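PDB 3SZH: Avidin/streptavidin from Shewanella denitrificans, which binds biotin with high affinity, as a dimeric member of the avidin family known as shwanavidin, captured here without its ligand. Local coordinates for residues Ile23-Ile26 against Leu32-Ser35; Tyr36-Arg39 against Cys45-Ser48; Thr65-Ser70 against Cys74-Ser79; Ser81-Asn86 against Lys92-Trp97. All blocks are in the same frame, centred on the assembly; numbering follows the deposited sequence.

Interaction 1 (Ile23-Ile26 against Leu32-Ser35); sequences INSI and LTGS
Thr-33 sits opposite two residues at once, Asn-24 and Ser-25, across two antiparallel strands, so the bonding between the backbones is uneven. Asn-24 N donates to Thr-33 O at 2.8 Å. In the other direction Thr-33 N reaches Ser-25 O at 3.0 Å, and the same Ser-25 O receives a CA-H...O contact from Leu-32 CA. Side-chain hydroxyls add a second layer of polar bonds on the face of Ser-25 and Thr-33. Ser-25 OG lies 2.6 Å from Thr-33 OG1, a short hydrogen bond in which either oxygen could be the donor. Both hydroxyls sit between their own backbone N and carbonyl carbon (chi1 65° and 70°), which turns them toward each other over the strand pair. A water donates to Asn-24 OD1 and pairs with Thr-33 OG1 at 2.7 Å, tying the amide, which lies alongside the threonine, to the same cluster. Apolar contact is confined to the other face, where Ile-23 and Leu-32 cross at about a right angle. Leu-32 CD1 nestles against the isoleucine branches, nearest to Ile-23 CG2 at 3.9 Å, and the pair continues inward to Ile-61 of strand 60-66. Cutting Ile-23 back to an alanine removes all three branch atoms that meet Leu-32 CD1, and would probably open a gap toward Ile-61 and Trp-13. Gly-34 lies opposite Ile-23, their CA atoms 4.4 Å apart; a side chain on the glycine would press close on Ile-23 CA and Asn-24 N. The arrangement is a classic beta bulge in the hairpin of strands 20-26 and 31-37 of the avidin barrel.

Interaction 2 (Tyr36-Arg39 against Cys45-Ser48); sequences YINR and CQNS
Asn-47 N donates to Asn-38 O at 3.0 Å, where the end of strand 31-37 meets the returning loop; Gln-46 CA brings a CA-H...O contact to the same oxygen. The side chain of Asn-38 adds a second link. With CG anti to the backbone N (chi1 171°), its ND2 reaches Cys-45 O in a weak hydrogen bond of 3.2 Å, while OD1 is taken by Ala-40 N. A water bridges the two segments: it accepts from Asn-38 N at 2.8 Å and donates to both Cys-45 O and Ser-48 O. Ile-37 supplies the apolar part, its CG2 resting 3.6 Å from Asn-47 CA and its CG1 near Ser-48 O. The same CG2 also covers one face of the Arg-39 guanidinium, off toward the rim. Arg-39 stays extended from CG to NE, and a second water accepts from Arg-39 NE and donates to Asn-47 OD1, 2.7 Å from that oxygen. NH1 and NH2 of this arginine are held by Thr-20, Gly-18 and Tyr-22, and Ser-48 OG by Asn-69. Cys-45 is joined by a disulfide to Cys-74. The whole is a water-bridged loop between strands 31-37 and 50-57, at the position of the loop that in avidin and streptavidin closes over the biotin pocket.

Interaction 3 (Thr65-Ser70 against Cys74-Ser79); sequences TKWLNS and CNSITS
Trp-67 lays the edge of its indole along the opposing strand, past the carbonyl of Ser-76 and on to Thr-78. Its NE1 donates to Thr-78 OG1 at 2.8 Å, almost straight at 173°, with the oxygen in the ring plane. Trp-67 CD1 lies 3.3 Å from Ser-76 O, and Trp-67 CB packs on Cys-74 CB at 3.8 Å. In both partners of the indole bond the first torsion sets the reaching branch anti to the carbonyl carbon (Trp-67 CG, chi1 -62°; Thr-78 OG1, chi1 -59°), which brings NE1 to the hydroxyl. Thr-65 CG2 covers one face of the ring near the rim, and Tyr-50 meets the indole edge-to-face. Trp-67 is also the centre of an inverse gamma turn, where the chain turns a corner next to strand 60-66 of the barrel. Its backbone remains tied to the other strand through the bend: Trp-67 N binds Ser-76 O, and Trp-67 O accepts from Cys-74 N, both at 2.9 Å. A phenylalanine in place of Trp-67 would probably leave Thr-78 OG1 without its N-H donor and the ring free to shift along the strand. Before the corner the hairpin is regular, Thr-65 N and Thr-78 O being 2.9 Å apart in a hydrogen-bonded antiparallel pair. In the next pair Ile-77 places CG2 3.4 Å from Thr-65 O and CG1 by Lys-66. On that face the lysine runs out fully extended to the second subunit, where NZ bonds to Val-56 O and Gln-29 O and makes a cation-pi contact with Phe-57.

Interaction 4 (Ser81-Asn86 against Lys92-Trp97); sequences SGFYIN and KISTLW
Six backbone hydrogen bonds in three reciprocal pairs hold Ser-81 to Leu-96, Phe-83 to Ser-94 and Ile-85 to Lys-92, across strands running at 171° to each other. The Ser-81 to Leu-96 pair is typical: Ser-81 N to Leu-96 O and the return bond from Leu-96 N to Ser-81 O are both 2.9 Å. Between these pairs the chains come closest at Gly-82, whose CA is 4.0 Å from Thr-95 CA. Here a side chain would run into Ser-94 O and Thr-95 CG2, so the absence of a CB is what permits the approach. CA-H...O contacts fill the intervals, as from Tyr-84 CA to Lys-92 O at 3.3 Å. Side-chain packing is led by Phe-83. With CG between its backbone N and carbonyl carbon (chi1 56°), the ring leans back across the strands so that one face looks onto Ser-94. Ser-94 CB makes a CH-pi contact 4.2 Å from the ring centroid, 25° off the normal, and Ser-94 O lies over the same ring toward the rim. Ile-85 extends this surface, its CD1 4.1 Å from Ser-94 CB and its CG1 beside Lys-92 CB. Across this face, Pro-107 and Ser-106 of the second subunit pack on Ser-94 and Phe-83. On the other face Ile-93 CG2 approaches Phe-83 O at 3.8 Å, while Tyr-84 and Ile-93 both pack on Trp-13. Together the two strands form a regular antiparallel hairpin of the avidin beta-barrel, one face turned inward and the other toward the dimer partner.

All four contacts belong to the eight-stranded antiparallel barrel, interaction 2 reaching from strand 31-37 into the loop that follows it, and they follow one another along the chain. Interactions 1 and 2 share strand 31-37, one beginning where the other ends, with centres about 16 Å apart. Interactions 2 and 3 are the nearest pair, centres about 11 Å apart, and are covalently joined: the Cys-45 to Cys-74 disulfide ties the loop to the hairpin of strands 60-66 and 73-85, helped by packing of Tyr-36 on Trp-67. Interactions 3 and 4 share strand 73-85 but lie on opposite sides of the chain's centre, centres about 20 Å apart, meeting at Trp-97. Both touch the second subunit, so the sheet around strand 73-85 contributes to the dimer interface.

Interaction 1 (Ile23-Ile26 against Leu32-Ser35)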
loop_
_atom_site.group_PDB
_atom_site.type_symbol
_atom_site.label_atom_id
_atom_site.label_comp_id
_atom_site.label_asym_id
_atom_site.label_seq_id
_atom_site.Cartn_x
_atom_site.Cartn_y
_atom_site.Cartn_z
ATOM N N ILE B 23 -14.569 -3.075 -1.694
ATOM C CA ILE B 23 -14.102 -2.068 -2.626
ATOM C C ILE B 23 -15.250 -1.160 -2.994
ATOM O O ILE B 23 -16.268 -1.639 -3.506
ATOM C CB ILE B 23 -13.449 -2.671 -3.893
ATOM C CG1 ILE B 23 -12.299 -3.621 -3.543
ATOM C CG2 ILE B 23 -13.020 -1.569 -4.855
ATOM C CD1 ILE B 23 -11.634 -4.269 -4.777
ATOM N N ASN B 24 -15.096 0.133 -2.736
ATOM C CA ASN B 24 -16.098 1.117 -3.040
ATOM C C ASN B 24 -15.929 1.687 -4.439
ATOM O O ASN B 24 -16.688 1.324 -5.330
ATOM C CB ASN B 24 -16.107 2.186 -1.966
ATOM C CG ASN B 24 -17.086 3.262 -2.267
ATOM O OD1 ASN B 24 -16.705 4.320 -2.751
ATOM N ND2 ASN B 24 -18.353 3.003 -2.013
ATOM N N SER B 25 -14.983 2.590 -4.640
ATOM C CA SER B 25 -14.737 3.209 -5.927
ATOM C C SER B 25 -13.403 2.755 -6.513
ATOM O O SER B 25 -12.433 2.484 -5.789
ATOM C CB SER B 25 -14.784 4.740 -5.812
ATOM O OG SER B 25 -13.734 5.229 -4.999
ATOM N N ILE B 26 -13.379 2.667 -7.836
ATOM C CA ILE B 26 -12.151 2.602 -8.611
ATOM C C ILE B 26 -12.296 3.662 -9.703
ATOM O O ILE B 26 -13.140 3.534 -10.597
ATOM C CB ILE B 26 -11.895 1.223 -9.240
ATOM C CG1 ILE B 26 -11.835 0.114 -8.178
ATOM C CG2 ILE B 26 -10.630 1.256 -10.078
ATOM C CD1 ILE B 26 -11.730 -1.308 -8.773
ATOM N N LEU B 32 -8.234 3.500 -5.794
ATOM C CA LEU B 32 -9.234 2.740 -5.077
ATOM C C LEU B 32 -9.591 3.379 -3.744
ATOM O O LEU B 32 -8.708 3.880 -3.029
ATOM C CB LEU B 32 -8.675 1.319 -4.848
ATOM C CG LEU B 32 -9.466 0.292 -4.044
ATOM C CD1 LEU B 32 -9.157 -1.115 -4.551
ATOM C CD2 LEU B 32 -9.160 0.412 -2.556
ATOM N N THR B 33 -10.859 3.280 -3.373
ATOM C CA THR B 33 -11.315 3.534 -2.007
ATOM C C THR B 33 -12.139 2.332 -1.572
ATOM O O THR B 33 -12.669 1.580 -2.396
ATOM C CB THR B 33 -12.172 4.787 -1.853
ATOM O OG1 THR B 33 -13.448 4.578 -2.469
ATOM C CG2 THR B 33 -11.492 6.031 -2.431
ATOM N N GLY B 34 -12.230 2.141 -0.264
ATOM C CA GLY B 34 -13.076 1.093 0.275
ATOM C C GLY B 34 -13.000 1.041 1.776
ATOM O O GLY B 34 -12.527 1.987 2.438
ATOM N N SER B 35 -13.484 -0.052 2.338
ATOM C CA SER B 35 -13.507 -0.317 3.775
ATOM C C SER B 35 -13.026 -1.736 4.008
ATOM O O SER B 35 -13.190 -2.601 3.141
ATOM C CB SER B 35 -14.912 -0.180 4.356
ATOM O OG SER B 35 -15.440 1.131 4.191
HETATM O O HOH W 1 -15.157 6.339 -1.292
#

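Interaction 2 (Tyr36-Arg39 against Cys45-Ser48)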
loop_
_atom_site.group_PDB
_atom_site.type_symbol
_atom_site.label_atom_id
_atom_site.label_comp_id
_atom_site.label_asym_id
_atom_site.label_seq_id
_atom_site.Cartn_x
_atom_site.Cartn_y
_atom_site.Cartn_z
ATOM N N TYR B 36 -12.475 -2.005 5.178
ATOM C CA TYR B 36 -12.029 -3.332 5.576
ATOM C C TYR B 36 -12.621 -3.657 6.931
ATOM O O TYR B 36 -12.568 -2.826 7.855
ATOM C CB TYR B 36 -10.518 -3.357 5.625
ATOM C CG TYR B 36 -9.898 -4.714 5.749
ATOM C CD1 TYR B 36 -9.669 -5.283 6.989
ATOM C CD2 TYR B 36 -9.563 -5.449 4.616
ATOM C CE1 TYR B 36 -9.077 -6.540 7.119
ATOM C CE2 TYR B 36 -8.946 -6.715 4.731
ATOM C CZ TYR B 36 -8.718 -7.229 5.988
ATOM O OH TYR B 36 -8.115 -8.468 6.096
ATOM N N ILE B 37 -13.157 -4.872 7.050
ATOM C CA ILE B 37 -13.590 -5.382 8.344
ATOM C C ILE B 37 -12.798 -6.633 8.669
ATOM O O ILE B 37 -12.881 -7.648 7.949
ATOM C CB ILE B 37 -15.102 -5.624 8.442
ATOM C CG1 ILE B 37 -15.875 -4.314 8.242
ATOM C CG2 ILE B 37 -15.449 -6.275 9.792
ATOM C CD1 ILE B 37 -17.410 -4.449 8.281
ATOM N N ASN B 38 -11.995 -6.536 9.721
ATOM C CA ASN B 38 -11.191 -7.649 10.229
ATOM C C ASN B 38 -12.062 -8.547 11.083
ATOM O O ASN B 38 -12.814 -8.096 11.950
ATOM C CB ASN B 38 -10.057 -7.040 11.069
ATOM C CG ASN B 38 -9.248 -8.067 11.839
ATOM O OD1 ASN B 38 -8.977 -9.162 11.350
ATOM N ND2 ASN B 38 -8.830 -7.702 13.027
ATOM N N ARG B 39 -11.940 -9.852 10.839
ATOM C CA ARG B 39 -12.650 -10.838 11.658
ATOM C C ARG B 39 -11.730 -11.981 12.097
ATOM O O ARG B 39 -12.193 -13.094 12.371
ATOM C CB ARG B 39 -13.878 -11.381 10.910
ATOM C CG ARG B 39 -14.849 -10.271 10.525
ATOM C CD ARG B 39 -16.174 -10.825 10.043
ATOM N NE ARG B 39 -17.028 -9.784 9.467
ATOM C CZ ARG B 39 -16.933 -9.342 8.217
ATOM N NH1 ARG B 39 -16.038 -9.843 7.383
ATOM N NH2 ARG B 39 -17.731 -8.374 7.803
ATOM N N CYS B 45 -9.213 -4.876 16.842
ATOM C CA CYS B 45 -9.719 -4.141 15.671
ATOM C C CYS B 45 -10.610 -5.020 14.776
ATOM O O CYS B 45 -10.505 -4.981 13.543
ATOM C CB CYS B 45 -8.580 -3.523 14.853
ATOM S SG CYS B 45 -7.711 -2.217 15.725
ATOM N N GLN B 46 -11.520 -5.766 15.408
ATOM C CA GLN B 46 -12.490 -6.576 14.651
ATOM C C GLN B 46 -13.845 -5.883 14.536
ATOM O O GLN B 46 -14.211 -5.059 15.379
ATOM C CB GLN B 46 -12.722 -7.926 15.314
ATOM C CG GLN B 46 -11.600 -8.895 15.185
ATOM C CD GLN B 46 -12.000 -10.274 15.689
ATOM O OE1 GLN B 46 -11.455 -10.783 16.672
ATOM N NE2 GLN B 46 -12.986 -10.853 15.056
ATOM N N ASN B 47 -14.603 -6.264 13.509
ATOM C CA ASN B 47 -16.034 -5.953 13.379
ATOM C C ASN B 47 -16.396 -4.495 13.214
ATOM O O ASN B 47 -17.550 -4.136 13.427
ATOM C CB ASN B 47 -16.813 -6.455 14.597
ATOM C CG ASN B 47 -16.580 -7.903 14.851
ATOM O OD1 ASN B 47 -16.621 -8.704 13.940
ATOM N ND2 ASN B 47 -16.299 -8.253 16.101
ATOM N N SER B 48 -15.433 -3.637 12.922
ATOM C CA SER B 48 -15.738 -2.236 12.647
ATOM C C SER B 48 -15.009 -1.862 11.357
ATOM O O SER B 48 -13.982 -2.454 11.020
ATOM C CB SER B 48 -15.361 -1.333 13.823
ATOM O OG SER B 48 -13.961 -1.345 14.042
HETATM O O HOH W 2 -12.510 -4.572 11.697
HETATM O O HOH W 3 -18.178 -8.635 11.781
#

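Interaction 3 (Thr65-Ser70 against Cys74-Ser79)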
loop_
_atom_site.group_PDB
_atom_site.type_symbol
_atom_site.label_atom_id
_atom_site.label_comp_id
_atom_site.label_asym_id
_atom_site.label_seq_id
_atom_site.Cartn_x
_atom_site.Cartn_y
_atom_site.Cartn_z
ATOM N N THR B 65 -4.664 -0.202 4.740
ATOM C CA THR B 65 -5.533 0.318 5.784
ATOM C C THR B 65 -4.706 0.719 6.988
ATOM O O THR B 65 -3.780 -0.001 7.398
ATOM C CB THR B 65 -6.645 -0.683 6.164
ATOM O OG1 THR B 65 -7.668 0.005 6.893
ATOM C CG2 THR B 65 -6.150 -1.838 6.999
ATOM N N LYS B 66 -5.051 1.872 7.557
ATOM C CA LYS B 66 -4.537 2.308 8.845
ATOM C C LYS B 66 -5.480 1.813 9.933
ATOM O O LYS B 66 -6.689 2.052 9.876
ATOM C CB LYS B 66 -4.418 3.838 8.854
ATOM C CG LYS B 66 -4.100 4.443 10.219
ATOM C CD LYS B 66 -3.861 5.958 10.117
ATOM C CE LYS B 66 -3.776 6.575 11.488
ATOM N NZ LYS B 66 -3.343 8.006 11.409
ATOM N N TRP B 67 -4.939 1.133 10.942
ATOM C CA TRP B 67 -5.778 0.549 11.987
ATOM C C TRP B 67 -6.144 1.564 13.055
ATOM O O TRP B 67 -5.770 1.439 14.235
ATOM C CB TRP B 67 -5.112 -0.688 12.596
ATOM C CG TRP B 67 -4.898 -1.790 11.601
ATOM C CD1 TRP B 67 -3.708 -2.161 11.013
ATOM C CD2 TRP B 67 -5.900 -2.628 11.038
ATOM N NE1 TRP B 67 -3.921 -3.199 10.123
ATOM C CE2 TRP B 67 -5.254 -3.514 10.137
ATOM C CE3 TRP B 67 -7.281 -2.746 11.239
ATOM C CZ2 TRP B 67 -5.950 -4.494 9.424
ATOM C CZ3 TRP B 67 -7.966 -3.703 10.523
ATOM C CH2 TRP B 67 -7.304 -4.564 9.634
ATOM N N LEU B 68 -6.886 2.582 12.645
ATOM C CA LEU B 68 -7.442 3.563 13.561
ATOM C C LEU B 68 -8.784 3.958 12.979
ATOM O O LEU B 68 -8.883 4.318 11.814
ATOM C CB LEU B 68 -6.521 4.785 13.689
ATOM C CG LEU B 68 -6.957 5.890 14.657
ATOM C CD1 LEU B 68 -7.084 5.322 16.030
ATOM C CD2 LEU B 68 -5.986 7.069 14.614
ATOM N N ASN B 69 -9.822 3.877 13.798
ATOM C CA ASN B 69 -11.137 4.365 13.403
ATOM C C ASN B 69 -11.805 4.953 14.659
ATOM O O ASN B 69 -11.139 5.186 15.686
ATOM C CB ASN B 69 -11.961 3.276 12.675
ATOM C CG ASN B 69 -12.376 2.161 13.580
ATOM O OD1 ASN B 69 -12.125 2.208 14.782
ATOM N ND2 ASN B 69 -13.012 1.148 13.021
ATOM N N SER B 70 -13.108 5.186 14.576
ATOM C CA SER B 70 -13.823 5.836 15.666
ATOM C C SER B 70 -14.034 4.932 16.865
ATOM O O SER B 70 -14.478 5.409 17.914
ATOM C CB SER B 70 -15.179 6.353 15.193
ATOM O OG SER B 70 -15.897 5.303 14.586
ATOM N N CYS B 74 -5.207 -0.159 16.556
ATOM C CA CYS B 74 -4.177 -1.186 16.678
ATOM C C CYS B 74 -2.784 -0.678 16.292
ATOM O O CYS B 74 -1.871 -1.464 16.063
ATOM C CB CYS B 74 -4.586 -2.468 15.932
ATOM S SG CYS B 74 -6.127 -3.211 16.660
ATOM N N ASN B 75 -2.626 0.650 16.245
ATOM C CA ASN B 75 -1.291 1.265 16.236
ATOM C C ASN B 75 -0.388 0.856 15.069
ATOM O O ASN B 75 0.829 0.782 15.219
ATOM C CB ASN B 75 -0.568 1.014 17.575
ATOM C CG ASN B 75 0.466 2.052 17.860
ATOM O OD1 ASN B 75 0.257 3.228 17.574
ATOM N ND2 ASN B 75 1.583 1.637 18.459
ATOM N N SER B 76 -0.993 0.557 13.918
ATOM C CA SER B 76 -0.230 -0.011 12.822
ATOM C C SER B 76 -0.976 0.183 11.503
ATOM O O SER B 76 -2.098 0.703 11.486
ATOM C CB SER B 76 0.006 -1.499 13.088
ATOM O OG SER B 76 -1.238 -2.161 13.246
ATOM N N ILE B 77 -0.310 -0.205 10.408
ATOM C CA ILE B 77 -0.837 -0.066 9.045
ATOM C C ILE B 77 -0.532 -1.382 8.324
ATOM O O ILE B 77 0.612 -1.865 8.378
ATOM C CB ILE B 77 -0.103 1.072 8.270
ATOM C CG1 ILE B 77 -0.232 2.425 9.011
ATOM C CG2 ILE B 77 -0.652 1.188 6.829
ATOM C CD1 ILE B 77 0.701 3.494 8.480
ATOM N N THR B 78 -1.528 -1.945 7.637
ATOM C CA THR B 78 -1.311 -3.112 6.786
ATOM C C THR B 78 -1.448 -2.729 5.330
ATOM O O THR B 78 -2.327 -1.943 4.967
ATOM C CB THR B 78 -2.305 -4.236 7.118
ATOM O OG1 THR B 78 -2.126 -4.589 8.486
ATOM C CG2 THR B 78 -2.072 -5.494 6.238
ATOM N N SER B 79 -0.547 -3.243 4.503
ATOM C CA SER B 79 -0.579 -3.037 3.065
ATOM C C SER B 79 -0.537 -4.386 2.369
ATOM O O SER B 79 0.296 -5.229 2.686
ATOM C CB SER B 79 0.625 -2.252 2.589
ATOM O OG SER B 79 0.632 -0.986 3.193
#

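Interaction 4 (Ser81-Asn86 against Lys92-Trp97)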
loop_
_atom_site.group_PDB
_atom_site.type_symbol
_atom_site.label_atom_id
_atom_site.label_comp_id
_atom_site.label_asym_id
_atom_site.label_seq_id
_atom_site.Cartn_x
_atom_site.Cartn_y
_atom_site.Cartn_z
ATOM N N SER B 81 -0.394 -6.376 -1.462
ATOM C CA SER B 81 -0.095 -6.338 -2.889
ATOM C C SER B 81 -0.552 -7.659 -3.470
ATOM O O SER B 81 -0.237 -8.714 -2.916
ATOM C CB SER B 81 1.406 -6.224 -3.144
ATOM O OG SER B 81 1.930 -5.017 -2.616
ATOM N N GLY B 82 -1.288 -7.638 -4.565
ATOM C CA GLY B 82 -1.768 -8.894 -5.096
ATOM C C GLY B 82 -2.373 -8.776 -6.464
ATOM O O GLY B 82 -2.221 -7.789 -7.178
ATOM N N PHE B 83 -3.016 -9.859 -6.866
ATOM C CA PHE B 83 -3.533 -9.967 -8.224
ATOM C C PHE B 83 -4.797 -10.804 -8.254
ATOM O O PHE B 83 -5.002 -11.715 -7.445
ATOM C CB PHE B 83 -2.470 -10.546 -9.166
ATOM C CG PHE B 83 -1.933 -11.869 -8.719
ATOM C CD1 PHE B 83 -0.813 -11.928 -7.898
ATOM C CD2 PHE B 83 -2.566 -13.062 -9.094
ATOM C CE1 PHE B 83 -0.325 -13.150 -7.452
ATOM C CE2 PHE B 83 -2.084 -14.268 -8.656
ATOM C CZ PHE B 83 -0.972 -14.319 -7.840
ATOM N N TYR B 84 -5.656 -10.456 -9.195
ATOM C CA TYR B 84 -6.895 -11.178 -9.422
ATOM C C TYR B 84 -6.668 -12.426 -10.256
ATOM O O TYR B 84 -5.953 -12.393 -11.265
ATOM C CB TYR B 84 -7.873 -10.255 -10.128
ATOM C CG TYR B 84 -9.164 -10.944 -10.527
ATOM C CD1 TYR B 84 -10.215 -11.082 -9.625
ATOM C CD2 TYR B 84 -9.312 -11.504 -11.801
ATOM C CE1 TYR B 84 -11.399 -11.734 -9.992
ATOM C CE2 TYR B 84 -10.483 -12.143 -12.174
ATOM C CZ TYR B 84 -11.515 -12.267 -11.267
ATOM O OH TYR B 84 -12.664 -12.906 -11.660
ATOM N N ILE B 85 -7.326 -13.502 -9.845
ATOM C CA ILE B 85 -7.324 -14.756 -10.584
ATOM C C ILE B 85 -8.725 -15.348 -10.590
ATOM O O ILE B 85 -9.496 -15.202 -9.645
ATOM C CB ILE B 85 -6.289 -15.768 -10.030
ATOM C CG1 ILE B 85 -6.347 -15.891 -8.498
ATOM C CG2 ILE B 85 -4.893 -15.438 -10.542
ATOM C CD1 ILE B 85 -5.252 -16.771 -7.888
ATOM N N ASN B 86 -9.017 -16.063 -11.682
ATOM C CA ASN B 86 -10.272 -16.790 -11.925
ATOM C C ASN B 86 -10.024 -18.093 -12.693
ATOM O O ASN B 86 -9.300 -18.973 -12.221
ATOM C CB ASN B 86 -11.242 -15.927 -12.728
ATOM C CG ASN B 86 -12.441 -16.720 -13.250
ATOM O OD1 ASN B 86 -12.819 -17.751 -12.687
ATOM N ND2 ASN B 86 -13.048 -16.228 -14.316
ATOM N N LYS B 92 -10.871 -14.553 -7.160
ATOM C CA LYS B 92 -10.051 -14.460 -5.967
ATOM C C LYS B 92 -9.025 -13.367 -6.159
ATOM O O LYS B 92 -8.687 -13.011 -7.285
ATOM C CB LYS B 92 -9.318 -15.775 -5.688
ATOM C CG LYS B 92 -10.237 -16.961 -5.353
ATOM C CD LYS B 92 -9.450 -18.185 -4.909
ATOM C CE LYS B 92 -10.362 -19.392 -4.779
ATOM N NZ LYS B 92 -11.161 -19.383 -3.522
ATOM N N ILE B 93 -8.551 -12.816 -5.050
ATOM C CA ILE B 93 -7.395 -11.930 -5.056
ATOM C C ILE B 93 -6.338 -12.570 -4.163
ATOM O O ILE B 93 -6.562 -12.773 -2.972
ATOM C CB ILE B 93 -7.727 -10.507 -4.528
ATOM C CG1 ILE B 93 -8.907 -9.878 -5.291
ATOM C CG2 ILE B 93 -6.498 -9.600 -4.644
ATOM C CD1 ILE B 93 -9.394 -8.547 -4.694
ATOM N N SER B 94 -5.213 -12.930 -4.770
ATOM C CA SER B 94 -4.122 -13.538 -4.039
ATOM C C SER B 94 -3.141 -12.436 -3.681
ATOM O O SER B 94 -2.690 -11.707 -4.568
ATOM C CB SER B 94 -3.468 -14.598 -4.912
ATOM O OG SER B 94 -2.406 -15.186 -4.217
ATOM N N THR B 95 -2.792 -12.345 -2.396
ATOM C CA THR B 95 -2.015 -11.218 -1.885
ATOM C C THR B 95 -0.873 -11.644 -0.982
ATOM O O THR B 95 -0.905 -12.696 -0.338
ATOM C CB THR B 95 -2.878 -10.205 -1.074
ATOM O OG1 THR B 95 -3.238 -10.776 0.182
ATOM C CG2 THR B 95 -4.122 -9.771 -1.823
ATOM N N LEU B 96 0.102 -10.744 -0.871
ATOM C CA LEU B 96 1.106 -10.760 0.171
ATOM C C LEU B 96 0.973 -9.434 0.910
ATOM O O LEU B 96 0.895 -8.379 0.269
ATOM C CB LEU B 96 2.503 -10.864 -0.428
ATOM C CG LEU B 96 2.775 -12.119 -1.247
ATOM C CD1 LEU B 96 4.196 -12.077 -1.806
ATOM C CD2 LEU B 96 2.540 -13.390 -0.427
ATOM N N TRP B 97 0.955 -9.481 2.238
ATOM C CA TRP B 97 0.805 -8.267 3.031
ATOM C C TRP B 97 2.008 -8.025 3.919
ATOM O O TRP B 97 2.786 -8.935 4.244
ATOM C CB TRP B 97 -0.483 -8.301 3.861
ATOM C CG TRP B 97 -0.660 -9.496 4.757
ATOM C CD1 TRP B 97 -1.400 -10.611 4.493
ATOM C CD2 TRP B 97 -0.100 -9.692 6.074
ATOM N NE1 TRP B 97 -1.353 -11.484 5.558
ATOM C CE2 TRP B 97 -0.570 -10.945 6.543
ATOM C CE3 TRP B 97 0.714 -8.917 6.917
ATOM C CZ2 TRP B 97 -0.225 -11.457 7.796
ATOM C CZ3 TRP B 97 1.051 -9.427 8.159
ATOM C CH2 TRP B 97 0.594 -10.698 8.581
#